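Local atomic coordinates of putative DNA-binding protein (PDB entry 2OBP), a protein that probably binds DNA, although its target and biological role are not established. Residues P36-I42 with G76-L80. Numbering follows the deposited sequence.
Sequences PWSLPKI and GHASL. With NO3 (nitrate ion), chain C.
Two backbone hydrogen bonds tie Trp37 and Leu39 to strand 76-80. Ala78 N donates to Trp37 O (3.2 Å). Leu39 N donates to Gly76 O (3.1 Å). Ser38 lies between them, bridged to His77, and Ser38 CA makes a bent CA-H...O contact with Gly76 O. A water extends the pairing: it donates a hydrogen bond to Ala78 O and accepts one from Trp37 N. Ser38 is also the N-cap residue of helix 39-46, so the bridge ends where the helix starts.

Apolar contacts lie on the inner side. Ala78 CB meets Ile42 CD1 at 3.7 Å and Leu39 CD2 at 3.9 Å. Leu57 and Leu53 of helix 50-62 pack on Leu39 and Ile42 respectively.

On the outer side, Pro36 and His77 run side by side. Pro36 CB approaches His77 ND1 obliquely, at 3.6 Å. With chi1 at 52°, His77 CG sits between the backbone N and carbonyl carbon, which swings the imidazole alongside the proline.

A nitrate, probably from the crystallisation liquor, accepts a hydrogen bond at O1 from Gly76 N (2.7 Å). Leu39 and Pro40 both touch it from the helix side, with Pro40 nearest to O3.

Strand 76-80 also pairs with strand 66-70 on its other edge. Residues 36-38 thus add a short third strand-like pairing to this hairpin, the wing. Helices 39-46 and 50-62 would be the helix-turn-helix, consistent with a winged helix-turn-helix domain.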
loop_
_atom_site.group_PDB
_atom_site.type_symbol
_atom_site.label_atom_id
_atom_site.label_comp_id
_atom_site.label_asym_id
_atom_site.label_seq_id
_atom_site.Cartn_x
_atom_site.Cartn_y
_atom_site.Cartn_z
ATOM N N PRO A 36 -0.907 -7.853 -7.311
ATOM C CA PRO A 36 -1.083 -6.742 -6.359
ATOM C C PRO A 36 -2.545 -6.380 -6.214
ATOM O O PRO A 36 -3.270 -6.424 -7.183
ATOM C CB PRO A 36 -0.368 -5.567 -7.014
ATOM C CG PRO A 36 0.546 -6.152 -8.013
ATOM C CD PRO A 36 -0.068 -7.448 -8.463
ATOM N N TRP A 37 -2.934 -5.966 -5.022
ATOM C CA TRP A 37 -4.336 -5.663 -4.785
ATOM C C TRP A 37 -4.755 -4.377 -5.453
ATOM O O TRP A 37 -4.008 -3.424 -5.559
ATOM C CB TRP A 37 -4.587 -5.523 -3.297
ATOM C CG TRP A 37 -4.448 -6.816 -2.498
ATOM C CD1 TRP A 37 -4.032 -8.036 -2.938
ATOM C CD2 TRP A 37 -4.776 -6.975 -1.130
ATOM N NE1 TRP A 37 -4.054 -8.947 -1.895
ATOM C CE2 TRP A 37 -4.508 -8.308 -0.778
ATOM C CE3 TRP A 37 -5.219 -6.090 -0.142
ATOM C CZ2 TRP A 37 -4.685 -8.783 0.516
ATOM C CZ3 TRP A 37 -5.408 -6.564 1.125
ATOM C CH2 TRP A 37 -5.139 -7.893 1.450
ATOM N N SER A 38 -6.000 -4.361 -5.907
ATOM C CA SER A 38 -6.580 -3.167 -6.460
ATOM C C SER A 38 -6.816 -2.096 -5.406
ATOM O O SER A 38 -6.981 -2.379 -4.220
ATOM C CB SER A 38 -7.896 -3.499 -7.144
ATOM O OG SER A 38 -8.993 -3.781 -6.271
ATOM N N LEU A 39 -6.847 -0.838 -5.852
ATOM C CA LEU A 39 -6.996 0.260 -4.866
ATOM C C LEU A 39 -8.234 0.108 -3.986
ATOM O O LEU A 39 -8.143 0.267 -2.774
ATOM C CB LEU A 39 -6.921 1.632 -5.534
ATOM C CG LEU A 39 -5.693 1.865 -6.393
ATOM C CD1 LEU A 39 -5.741 3.297 -6.994
ATOM C CD2 LEU A 39 -4.386 1.603 -5.659
ATOM N N PRO A 40 -9.406 -0.214 -4.565
ATOM C CA PRO A 40 -10.567 -0.334 -3.663
ATOM C C PRO A 40 -10.451 -1.434 -2.597
ATOM O O PRO A 40 -11.044 -1.322 -1.519
ATOM C CB PRO A 40 -11.709 -0.658 -4.632
ATOM C CG PRO A 40 -11.225 -0.016 -5.903
ATOM C CD PRO A 40 -9.805 -0.347 -5.967
ATOM N N LYS A 41 -9.791 -2.528 -2.930
ATOM C CA LYS A 41 -9.545 -3.591 -1.993
ATOM C C LYS A 41 -8.611 -3.148 -0.868
ATOM O O LYS A 41 -8.866 -3.429 0.323
ATOM C CB LYS A 41 -8.966 -4.800 -2.718
ATOM C CG LYS A 41 -8.792 -5.984 -1.775
ATOM C CD LYS A 41 -8.317 -7.235 -2.460
ATOM C CE LYS A 41 -7.941 -8.310 -1.450
ATOM N NZ LYS A 41 -7.555 -9.603 -2.125
ATOM N N ILE A 42 -7.554 -2.425 -1.228
ATOM C CA ILE A 42 -6.657 -1.871 -0.206
ATOM C C ILE A 42 -7.438 -0.922 0.725
ATOM O O ILE A 42 -7.293 -0.988 1.966
ATOM C CB ILE A 42 -5.462 -1.133 -0.860
ATOM C CG1 ILE A 42 -4.586 -2.065 -1.703
ATOM C CG2 ILE A 42 -4.566 -0.516 0.198
ATOM C CD1 ILE A 42 -3.664 -1.350 -2.775
ATOM N N GLY A 76 -6.331 1.272 -10.713
ATOM C CA GLY A 76 -5.220 0.341 -10.762
ATOM C C GLY A 76 -4.947 -0.390 -9.474
ATOM O O GLY A 76 -5.897 -0.877 -8.842
ATOM N N HIS A 77 -3.673 -0.522 -9.111
ATOM C CA HIS A 77 -3.292 -1.363 -7.992
ATOM C C HIS A 77 -2.036 -0.774 -7.326
ATOM O O HIS A 77 -1.402 0.122 -7.886
ATOM C CB HIS A 77 -3.034 -2.826 -8.423
ATOM C CG HIS A 77 -2.080 -2.969 -9.563
ATOM N ND1 HIS A 77 -0.707 -2.938 -9.405
ATOM C CD2 HIS A 77 -2.310 -3.149 -10.882
ATOM C CE1 HIS A 77 -0.135 -3.117 -10.588
ATOM N NE2 HIS A 77 -1.080 -3.211 -11.500
ATOM N N ALA A 78 -1.696 -1.303 -6.178
ATOM C CA ALA A 78 -0.506 -0.853 -5.470
ATOM C C ALA A 78 0.059 -2.008 -4.659
ATOM O O ALA A 78 -0.628 -2.973 -4.318
ATOM C CB ALA A 78 -0.861 0.327 -4.546
ATOM N N SER A 79 1.328 -1.879 -4.353
ATOM C CA SER A 79 2.086 -2.924 -3.664
ATOM C C SER A 79 3.340 -2.279 -3.047
ATOM O O SER A 79 3.725 -1.185 -3.455
ATOM C CB SER A 79 2.517 -4.060 -4.587
ATOM O OG SER A 79 3.132 -3.607 -5.772
ATOM N N LEU A 80 3.978 -2.998 -2.138
ATOM C CA LEU A 80 5.278 -2.564 -1.622
ATOM C C LEU A 80 6.349 -2.830 -2.664
ATOM O O LEU A 80 6.313 -3.869 -3.347
ATOM C CB LEU A 80 5.607 -3.241 -0.324
ATOM C CG LEU A 80 4.659 -3.018 0.832
ATOM C CD1 LEU A 80 4.994 -3.912 2.022
ATOM C CD2 LEU A 80 4.580 -1.552 1.219
HETATM N N NO3 C . -9.449 1.683 -8.572
HETATM O O1 NO3 C . -8.263 1.038 -8.845
HETATM O O2 NO3 C . -9.414 2.979 -8.066
HETATM O O3 NO3 C . -10.668 0.995 -8.828
HETATM O O HOH W 1 -1.009 -5.373 -3.069
#